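Local coordinates for enoyl-[acyl-carrier-protein] reductase [FMN] (Thermotoga maritima, PDB 5GVJ) that probably reduces enoyl-[acyl-carrier-protein] thioesters using NADH and an FMN cofactor, the last reduction of each round of bacterial fatty-acid elongation, at residues D51-A56 with D80-V85; L234-A239 with G268-G273; T194-S199 with K288-I293. The protein carries 1 engineered substitution. All blocks are in the same frame, centred on the assembly; numbering follows the deposited sequence.

Contact 1. Residues D51-A56 with D80-V85; sequences DDLRKA and DDLVKV
Leu53 and Leu82 meet through their CD2 methyls, 3.7 Å apart, and this pair starts a small apolar seam between two helices. Val85 extends it: its CG1 lies against CD2 of Leu53 and also reaches CG of Arg54, at 3.8 Å. Leu53 and Val85 run past each other in opposite directions, so branch packs beside branch. Leu53 keeps CG anti to its own N (chi1 178°), which carries CD2 across to Leu82 and Val85.

The polar part lies above this seam. Arg54 runs extended from CG to NE, and Val85 CG2 sits over one face of its guanidinium, displaced toward the rim, 4.0 Å from Arg54 NH2. In the plane of that group, Arg54 NH1 makes a salt bridge of 3.3 Å to Asp51 OD1, one turn back on the same helix. Lys84 NZ comes to the edge, 3.9 Å from Arg54 NH2, a pairing of like charges that Asp51 probably eases. Were Arg54 an alanine, the Asp51 carboxylate would probably be left without this mate and Val85 CG2 without its flat cover.

The axes of 51-56 and 80-85 run nearly parallel, 25° apart and 9.8 Å at closest approach, as expected of successive outer helices of a TIM barrel. Beneath them Leu53 reaches Val70 on strand 68-73, while Val83 turns to Tyr104 and Leu108 of helix 102-110.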
loop_
_atom_site.group_PDB
_atom_site.type_symbol
_atom_site.label_atom_id
_atom_site.label_comp_id
_atom_site.label_asym_id
_atom_site.label_seq_id
_atom_site.Cartn_x
_atom_site.Cartn_y
_atom_site.Cartn_z
ATOM N N ASP A 51 -15.266 19.145 28.481
ATOM C CA ASP A 51 -15.576 18.406 29.701
ATOM C C ASP A 51 -15.443 16.906 29.485
ATOM O O ASP A 51 -14.891 16.199 30.333
ATOM C CB ASP A 51 -16.985 18.745 30.187
ATOM C CG ASP A 51 -17.010 19.948 31.106
ATOM O OD1 ASP A 51 -16.145 20.017 32.008
ATOM O OD2 ASP A 51 -17.892 20.819 30.931
ATOM N N ASP A 52 -15.954 16.405 28.358
ATOM C CA ASP A 52 -15.842 14.987 28.031
ATOM C C ASP A 52 -14.385 14.540 27.992
ATOM O O ASP A 52 -14.032 13.484 28.536
ATOM C CB ASP A 52 -16.510 14.714 26.684
ATOM C CG ASP A 52 -17.959 15.145 26.653
ATOM O OD1 ASP A 52 -18.654 14.936 27.669
ATOM O OD2 ASP A 52 -18.402 15.681 25.613
ATOM N N LEU A 53 -13.523 15.327 27.332
ATOM C CA LEU A 53 -12.112 14.963 27.254
ATOM C C LEU A 53 -11.457 14.957 28.627
ATOM O O LEU A 53 -10.667 14.059 28.930
ATOM C CB LEU A 53 -11.360 15.910 26.316
ATOM C CG LEU A 53 -9.859 15.615 26.207
ATOM C CD1 LEU A 53 -9.610 14.162 25.812
ATOM C CD2 LEU A 53 -9.207 16.543 25.200
ATOM N N ARG A 54 -11.756 15.959 29.468
ATOM C CA ARG A 54 -11.205 15.977 30.820
ATOM C C ARG A 54 -11.531 14.689 31.563
ATOM O O ARG A 54 -10.647 14.059 32.158
ATOM C CB ARG A 54 -11.734 17.176 31.609
ATOM C CG ARG A 54 -11.067 18.487 31.298
ATOM C CD ARG A 54 -11.482 19.587 32.284
ATOM N NE ARG A 54 -11.192 20.890 31.698
ATOM C CZ ARG A 54 -12.070 21.613 31.012
ATOM N NH1 ARG A 54 -13.309 21.171 30.850
ATOM N NH2 ARG A 54 -11.709 22.781 30.491
ATOM N N LYS A 55 -12.813 14.298 31.562
ATOM C CA LYS A 55 -13.214 13.057 32.225
ATOM C C LYS A 55 -12.498 11.864 31.617
ATOM O O LYS A 55 -11.988 10.996 32.341
ATOM C CB LYS A 55 -14.727 12.837 32.124
ATOM C CG LYS A 55 -15.593 14.073 32.244
ATOM C CD LYS A 55 -16.024 14.385 33.650
ATOM C CE LYS A 55 -17.444 14.937 33.639
ATOM N NZ LYS A 55 -17.451 16.433 33.691
ATOM N N ALA A 56 -12.450 11.811 30.278
ATOM C CA ALA A 56 -11.804 10.701 29.599
ATOM C C ALA A 56 -10.360 10.561 30.048
ATOM O O ALA A 56 -9.899 9.454 30.357
ATOM C CB ALA A 56 -11.887 10.902 28.085
ATOM N N ASP A 80 -9.738 24.419 19.451
ATOM C CA ASP A 80 -8.909 25.275 20.302
ATOM C C ASP A 80 -9.005 24.857 21.766
ATOM O O ASP A 80 -7.988 24.691 22.450
ATOM C CB ASP A 80 -9.327 26.746 20.174
ATOM C CG ASP A 80 -9.219 27.280 18.766
ATOM O OD1 ASP A 80 -10.039 28.162 18.427
ATOM O OD2 ASP A 80 -8.318 26.849 18.007
ATOM N N ASP A 81 -10.234 24.698 22.264
ATOM C CA ASP A 81 -10.438 24.341 23.664
ATOM C C ASP A 81 -9.930 22.940 23.982
ATOM O O ASP A 81 -9.475 22.697 25.103
ATOM C CB ASP A 81 -11.918 24.445 24.023
ATOM C CG ASP A 81 -12.413 25.867 24.004
ATOM O OD1 ASP A 81 -11.613 26.764 24.324
ATOM O OD2 ASP A 81 -13.594 26.086 23.671
ATOM N N LEU A 82 -10.017 22.005 23.029
ATOM C CA LEU A 82 -9.525 20.655 23.286
ATOM C C LEU A 82 -8.002 20.636 23.380
ATOM O O LEU A 82 -7.434 19.905 24.202
ATOM C CB LEU A 82 -10.021 19.696 22.200
ATOM C CG LEU A 82 -11.511 19.327 22.246
ATOM C CD1 LEU A 82 -11.899 18.502 21.032
ATOM C CD2 LEU A 82 -11.857 18.566 23.523
ATOM N N VAL A 83 -7.329 21.448 22.559
ATOM C CA VAL A 83 -5.882 21.618 22.688
ATOM C C VAL A 83 -5.533 22.180 24.061
ATOM O O VAL A 83 -4.586 21.728 24.716
ATOM C CB VAL A 83 -5.353 22.524 21.558
ATOM C CG1 VAL A 83 -3.911 22.936 21.825
ATOM C CG2 VAL A 83 -5.480 21.832 20.192
ATOM N N LYS A 84 -6.284 23.189 24.512
ATOM C CA LYS A 84 -6.054 23.778 25.831
ATOM C C LYS A 84 -6.245 22.741 26.937
ATOM O O LYS A 84 -5.462 22.703 27.892
ATOM C CB LYS A 84 -6.970 25.004 25.984
ATOM C CG LYS A 84 -7.698 25.262 27.308
ATOM C CD LYS A 84 -6.806 25.771 28.433
ATOM C CE LYS A 84 -7.578 25.778 29.749
ATOM N NZ LYS A 84 -8.175 24.406 29.960
ATOM N N VAL A 85 -7.247 21.861 26.804
ATOM C CA VAL A 85 -7.392 20.768 27.766
ATOM C C VAL A 85 -6.130 19.914 27.800
ATOM O O VAL A 85 -5.653 19.524 28.872
ATOM C CB VAL A 85 -8.630 19.904 27.444
ATOM C CG1 VAL A 85 -8.659 18.664 28.353
ATOM C CG2 VAL A 85 -9.915 20.706 27.595
#

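Contact 2. Residues L234-A239 with G268-G273; sequences LRTPFA and GDLERG
Phe238 lies against the backbone of Arg272, and its side chain can be followed outward from CB. Phe238 CB is already close to the loop, 3.1 Å from Glu271 O. CG comes next, anti to the backbone N (chi1 -172°), a torsion that lays the ring along the loop, with Phe238 CG 3.5 Å from Arg272 CA. Phe238 CD1 approaches Arg272 CA at 3.4 Å and also touches Arg272 CB, which CE1 meets in turn. Along the other edge of the ring, CD2 and CE2 come near the carbonyl of Arg272, whose O stands 3.8 Å above the ring plane, over its centre. The ring thus rests on a peptide group, while the guanidinium of Arg272, turned 83° from the ring plane, leads away to Asp269, where Arg272 NH1 makes a salt bridge of 3.1 Å to Asp269 OD2.

Asp269 also shapes the loop: its OD1 accepts from Glu271 N at 2.8 Å, an Asx turn. Before the helix, Thr236 OG1 gives a weak hydrogen bond to Leu270 O, and Pro237 CD sits against that same oxygen. Gly273 O, near Thr236 CG2 at 3.7 Å, is buried here with no polar partner in the model.

The contact joins the start of helix 237-242 to the loop after helix 260-265. Arg263 of that helix bonds Arg272 O, Leu270 packs on helix 206-214, and Ala239 touches Val221 of strand 220-223.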
loop_
_atom_site.group_PDB
_atom_site.type_symbol
_atom_site.label_atom_id
_atom_site.label_comp_id
_atom_site.label_asym_id
_atom_site.label_seq_id
_atom_site.Cartn_x
_atom_site.Cartn_y
_atom_site.Cartn_z
ATOM N N LEU A 234 -17.198 0.003 5.577
ATOM C CA LEU A 234 -17.640 -1.332 5.201
ATOM C C LEU A 234 -18.786 -1.255 4.194
ATOM O O LEU A 234 -19.577 -0.309 4.197
ATOM C CB LEU A 234 -18.075 -2.086 6.462
ATOM C CG LEU A 234 -17.421 -3.417 6.842
ATOM C CD1 LEU A 234 -16.039 -3.550 6.248
ATOM C CD2 LEU A 234 -17.349 -3.536 8.348
ATOM N N ARG A 235 -18.865 -2.259 3.311
ATOM C CA ARG A 235 -19.913 -2.314 2.293
ATOM C C ARG A 235 -21.267 -2.679 2.899
ATOM O O ARG A 235 -21.789 -3.770 2.658
ATOM C CB ARG A 235 -19.544 -3.314 1.190
ATOM C CG ARG A 235 -18.444 -2.815 0.268
ATOM C CD ARG A 235 -18.226 -3.723 -0.947
ATOM N NE ARG A 235 -17.053 -3.294 -1.705
ATOM C CZ ARG A 235 -17.106 -2.612 -2.845
ATOM N NH1 ARG A 235 -18.279 -2.279 -3.364
ATOM N NH2 ARG A 235 -15.986 -2.255 -3.460
ATOM N N THR A 236 -21.840 -1.767 3.662
ATOM C CA THR A 236 -23.061 -1.911 4.439
ATOM C C THR A 236 -24.245 -1.304 3.685
ATOM O O THR A 236 -24.058 -0.562 2.717
ATOM C CB THR A 236 -22.868 -1.227 5.807
ATOM O OG1 THR A 236 -23.656 -1.879 6.807
ATOM C CG2 THR A 236 -23.261 0.220 5.742
ATOM N N PRO A 237 -25.491 -1.625 4.071
ATOM C CA PRO A 237 -26.638 -0.981 3.401
ATOM C C PRO A 237 -26.587 0.536 3.426
ATOM O O PRO A 237 -26.925 1.181 2.428
ATOM C CB PRO A 237 -27.842 -1.512 4.192
ATOM C CG PRO A 237 -27.399 -2.822 4.700
ATOM C CD PRO A 237 -25.930 -2.684 4.999
ATOM N N PHE A 238 -26.172 1.127 4.548
ATOM C CA PHE A 238 -26.112 2.581 4.635
ATOM C C PHE A 238 -25.046 3.150 3.710
ATOM O O PHE A 238 -25.227 4.229 3.137
ATOM C CB PHE A 238 -25.848 3.014 6.072
ATOM C CG PHE A 238 -25.970 4.491 6.281
ATOM C CD1 PHE A 238 -27.197 5.123 6.143
ATOM C CD2 PHE A 238 -24.864 5.253 6.614
ATOM C CE1 PHE A 238 -27.319 6.485 6.332
ATOM C CE2 PHE A 238 -24.980 6.618 6.808
ATOM C CZ PHE A 238 -26.209 7.235 6.664
ATOM N N ALA A 239 -23.921 2.447 3.560
ATOM C CA ALA A 239 -22.911 2.902 2.611
ATOM C C ALA A 239 -23.446 2.861 1.189
ATOM O O ALA A 239 -23.054 3.684 0.356
ATOM C CB ALA A 239 -21.642 2.059 2.736
ATOM N N GLY A 268 -24.157 -0.420 16.974
ATOM C CA GLY A 268 -24.062 -1.515 16.022
ATOM C C GLY A 268 -25.156 -1.519 14.976
ATOM O O GLY A 268 -25.610 -2.590 14.560
ATOM N N ASP A 269 -25.588 -0.342 14.533
ATOM C CA ASP A 269 -26.718 -0.212 13.618
ATOM C C ASP A 269 -26.270 -0.553 12.196
ATOM O O ASP A 269 -25.578 0.238 11.550
ATOM C CB ASP A 269 -27.284 1.202 13.715
ATOM C CG ASP A 269 -28.448 1.448 12.770
ATOM O OD1 ASP A 269 -28.898 0.506 12.092
ATOM O OD2 ASP A 269 -28.923 2.599 12.711
ATOM N N LEU A 270 -26.671 -1.729 11.702
ATOM C CA LEU A 270 -26.339 -2.106 10.329
ATOM C C LEU A 270 -27.093 -1.279 9.305
ATOM O O LEU A 270 -26.669 -1.211 8.148
ATOM C CB LEU A 270 -26.650 -3.576 10.061
ATOM C CG LEU A 270 -25.718 -4.670 10.566
ATOM C CD1 LEU A 270 -24.258 -4.320 10.276
ATOM C CD2 LEU A 270 -25.965 -4.906 12.030
ATOM N N GLU A 271 -28.208 -0.667 9.701
ATOM C CA GLU A 271 -29.061 0.023 8.744
ATOM C C GLU A 271 -28.526 1.407 8.402
ATOM O O GLU A 271 -28.440 1.767 7.224
ATOM C CB GLU A 271 -30.487 0.116 9.289
ATOM C CG GLU A 271 -31.106 -1.241 9.566
ATOM C CD GLU A 271 -32.174 -1.599 8.553
ATOM O OE1 GLU A 271 -32.952 -0.696 8.178
ATOM O OE2 GLU A 271 -32.227 -2.775 8.123
ATOM N N ARG A 272 -28.175 2.208 9.413
ATOM C CA ARG A 272 -27.683 3.561 9.163
ATOM C C ARG A 272 -26.417 3.881 9.951
ATOM O O ARG A 272 -26.176 5.049 10.270
ATOM C CB ARG A 272 -28.759 4.608 9.472
ATOM C CG ARG A 272 -30.133 4.289 8.876
ATOM C CD ARG A 272 -31.137 5.447 9.016
ATOM N NE ARG A 272 -31.163 6.133 10.317
ATOM C CZ ARG A 272 -31.274 5.525 11.504
ATOM N NH1 ARG A 272 -31.358 4.191 11.594
ATOM N NH2 ARG A 272 -31.284 6.241 12.626
ATOM N N GLY A 273 -25.614 2.876 10.291
ATOM C CA GLY A 273 -24.295 3.120 10.850
ATOM C C GLY A 273 -23.244 3.160 9.750
ATOM O O GLY A 273 -23.316 2.416 8.771
#

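Contact 3. Residues T194-S199 with K288-I293; sequences TRFVAS and KPVKQI
This is a buried, mainly apolar contact between the end of the short helix 193-197 and the start of the long C-terminal helix 290-309. Ile293 is its centre. Its CG2 touches Arg195 CG and, also at 3.7 Å, Phe196 CE1; its CD1 reaches Arg195 O and Ser199 CB. Val290 adds CG2 at the edge of the Phe196 ring, near its plane, and the same methyl meets Ser199 OG.

Arg195 folds round Ile293. Bends at chi2 (68°) and chi3 (-92°) turn its chain back along its own segment, where Arg195 NH2 gives Ala198 O a bond of 2.9 Å (155° at the hydrogen) lying nearly in the guanidinium plane. A second bond from NH2, to Glu286 O, helps fix the group. Ile293 CG1 covers one guanidinium face toward the rim, and NE is buried with no polar partner in the model. The extended Lys288 crosses Arg195 at about a right angle, its CE 3.9 Å from Arg195 NH1, while NZ goes on to a salt bridge with Asp296.

The backbones draw closest at Ser199 and Lys288, a single bridge, with Ser199 CA in a CH...O contact of 3.1 Å to Lys288 O. Ser199 OG turns back to Phe196 O at 2.8 Å, tying off the helix end.

Around this, helix 28-36 packs on Phe196, Ser199 and Val290 through Val34 and Leu30, and helix 206-214 takes Val197 and Ala198. Thr194, which binds FMN in this protein although the cofactor is absent from this chain, bonds Gly278 N.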
loop_
_atom_site.group_PDB
_atom_site.type_symbol
_atom_site.label_atom_id
_atom_site.label_comp_id
_atom_site.label_asym_id
_atom_site.label_seq_id
_atom_site.Cartn_x
_atom_site.Cartn_y
_atom_site.Cartn_z
ATOM N N THR A 194 -7.822 -0.469 12.960
ATOM C CA THR A 194 -8.820 -1.532 12.872
ATOM C C THR A 194 -8.426 -2.734 13.727
ATOM O O THR A 194 -9.280 -3.326 14.400
ATOM C CB THR A 194 -9.042 -1.927 11.405
ATOM O OG1 THR A 194 -9.588 -0.805 10.691
ATOM C CG2 THR A 194 -10.013 -3.098 11.293
ATOM N N ARG A 195 -7.130 -3.068 13.770
ATOM C CA ARG A 195 -6.686 -4.212 14.563
ATOM C C ARG A 195 -7.034 -4.047 16.043
ATOM O O ARG A 195 -7.443 -5.012 16.705
ATOM C CB ARG A 195 -5.179 -4.421 14.381
ATOM C CG ARG A 195 -4.571 -5.520 15.260
ATOM C CD ARG A 195 -5.050 -6.929 14.858
ATOM N NE ARG A 195 -6.240 -7.363 15.594
ATOM C CZ ARG A 195 -6.745 -8.599 15.555
ATOM N NH1 ARG A 195 -6.185 -9.542 14.784
ATOM N NH2 ARG A 195 -7.828 -8.890 16.278
ATOM N N PHE A 196 -6.880 -2.838 16.593
ATOM C CA PHE A 196 -7.190 -2.685 18.014
ATOM C C PHE A 196 -8.674 -2.439 18.285
ATOM O O PHE A 196 -9.134 -2.720 19.399
ATOM C CB PHE A 196 -6.335 -1.571 18.633
ATOM C CG PHE A 196 -4.907 -1.987 18.881
ATOM C CD1 PHE A 196 -4.604 -2.905 19.875
ATOM C CD2 PHE A 196 -3.872 -1.492 18.093
ATOM C CE1 PHE A 196 -3.292 -3.307 20.108
ATOM C CE2 PHE A 196 -2.547 -1.896 18.304
ATOM C CZ PHE A 196 -2.255 -2.800 19.308
ATOM N N VAL A 197 -9.429 -1.897 17.326
ATOM C CA VAL A 197 -10.888 -1.907 17.452
ATOM C C VAL A 197 -11.393 -3.339 17.562
ATOM O O VAL A 197 -12.341 -3.631 18.309
ATOM C CB VAL A 197 -11.545 -1.179 16.265
ATOM C CG1 VAL A 197 -13.041 -1.483 16.219
ATOM C CG2 VAL A 197 -11.297 0.322 16.352
ATOM N N ALA A 198 -10.772 -4.255 16.816
ATOM C CA ALA A 198 -11.115 -5.678 16.867
ATOM C C ALA A 198 -10.388 -6.387 18.017
ATOM O O ALA A 198 -9.687 -7.381 17.833
ATOM C CB ALA A 198 -10.798 -6.342 15.534
ATOM N N SER A 199 -10.597 -5.885 19.234
ATOM C CA SER A 199 -9.947 -6.476 20.395
ATOM C C SER A 199 -10.957 -6.696 21.515
ATOM O O SER A 199 -12.030 -6.087 21.543
ATOM C CB SER A 199 -8.809 -5.599 20.916
ATOM O OG SER A 199 -9.339 -4.442 21.542
ATOM N N LYS A 288 -8.998 -10.512 19.372
ATOM C CA LYS A 288 -7.959 -10.929 20.293
ATOM C C LYS A 288 -7.842 -9.967 21.472
ATOM O O LYS A 288 -8.164 -8.781 21.355
ATOM C CB LYS A 288 -6.584 -10.995 19.617
ATOM C CG LYS A 288 -6.412 -12.003 18.495
ATOM C CD LYS A 288 -4.974 -11.851 17.973
ATOM C CE LYS A 288 -4.712 -12.634 16.705
ATOM N NZ LYS A 288 -3.292 -12.452 16.283
ATOM N N PRO A 289 -7.350 -10.442 22.610
ATOM C CA PRO A 289 -6.921 -9.519 23.662
ATOM C C PRO A 289 -5.827 -8.601 23.151
ATOM O O PRO A 289 -4.988 -8.993 22.338
ATOM C CB PRO A 289 -6.388 -10.451 24.757
ATOM C CG PRO A 289 -7.060 -11.759 24.505
ATOM C CD PRO A 289 -7.151 -11.848 23.002
ATOM N N VAL A 290 -5.848 -7.365 23.654
ATOM C CA VAL A 290 -4.811 -6.385 23.335
ATOM C C VAL A 290 -3.426 -6.951 23.617
ATOM O O VAL A 290 -2.506 -6.805 22.806
ATOM C CB VAL A 290 -5.076 -5.079 24.111
ATOM C CG1 VAL A 290 -3.806 -4.220 24.212
ATOM C CG2 VAL A 290 -6.196 -4.301 23.427
ATOM N N LYS A 291 -3.264 -7.636 24.751
ATOM C CA LYS A 291 -1.957 -8.195 25.095
ATOM C C LYS A 291 -1.486 -9.196 24.045
ATOM O O LYS A 291 -0.313 -9.183 23.644
ATOM C CB LYS A 291 -2.014 -8.863 26.471
ATOM C CG LYS A 291 -0.721 -8.734 27.269
ATOM C CD LYS A 291 -0.687 -7.405 28.040
ATOM C CE LYS A 291 0.747 -6.933 28.298
ATOM N NZ LYS A 291 1.497 -6.627 27.004
ATOM N N GLN A 292 -2.383 -10.076 23.596
ATOM C CA GLN A 292 -2.009 -11.057 22.585
ATOM C C GLN A 292 -1.685 -10.385 21.256
ATOM O O GLN A 292 -0.731 -10.779 20.573
ATOM C CB GLN A 292 -3.139 -12.065 22.396
ATOM C CG GLN A 292 -2.734 -13.281 21.576
ATOM C CD GLN A 292 -1.621 -14.074 22.260
ATOM O OE1 GLN A 292 -0.588 -14.361 21.657
ATOM N NE2 GLN A 292 -1.822 -14.405 23.533
ATOM N N ILE A 293 -2.490 -9.393 20.859
ATOM C CA ILE A 293 -2.214 -8.654 19.622
ATOM C C ILE A 293 -0.773 -8.162 19.604
ATOM O O ILE A 293 -0.039 -8.361 18.628
ATOM C CB ILE A 293 -3.196 -7.481 19.460
ATOM C CG1 ILE A 293 -4.617 -7.997 19.225
ATOM C CG2 ILE A 293 -2.732 -6.532 18.320
ATOM C CD1 ILE A 293 -5.691 -6.882 19.255
#

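Overall arrangement
Contact 1 comes first along the chain and is closed before the others open; contact 2 is nested inside the long loop that contact 3 closes. Their centres lie 22 to 30 Å apart and none touches another, the nearest atoms being about 8 Å apart between contacts 2 and 3. Contact 1 joins the neighbouring outer helices 50-63 and 79-88 early in the parallel barrel. Contact 3 brings helix 290-309 back against helix 193-197, just after the last barrel strand, 189-191, and beside FMN-binding residues. Contact 2, away from the FMN site, ties together the part of the chain that runs between the two segments of contact 3. Helix 206-214 packs against residues of both contacts 2 and 3.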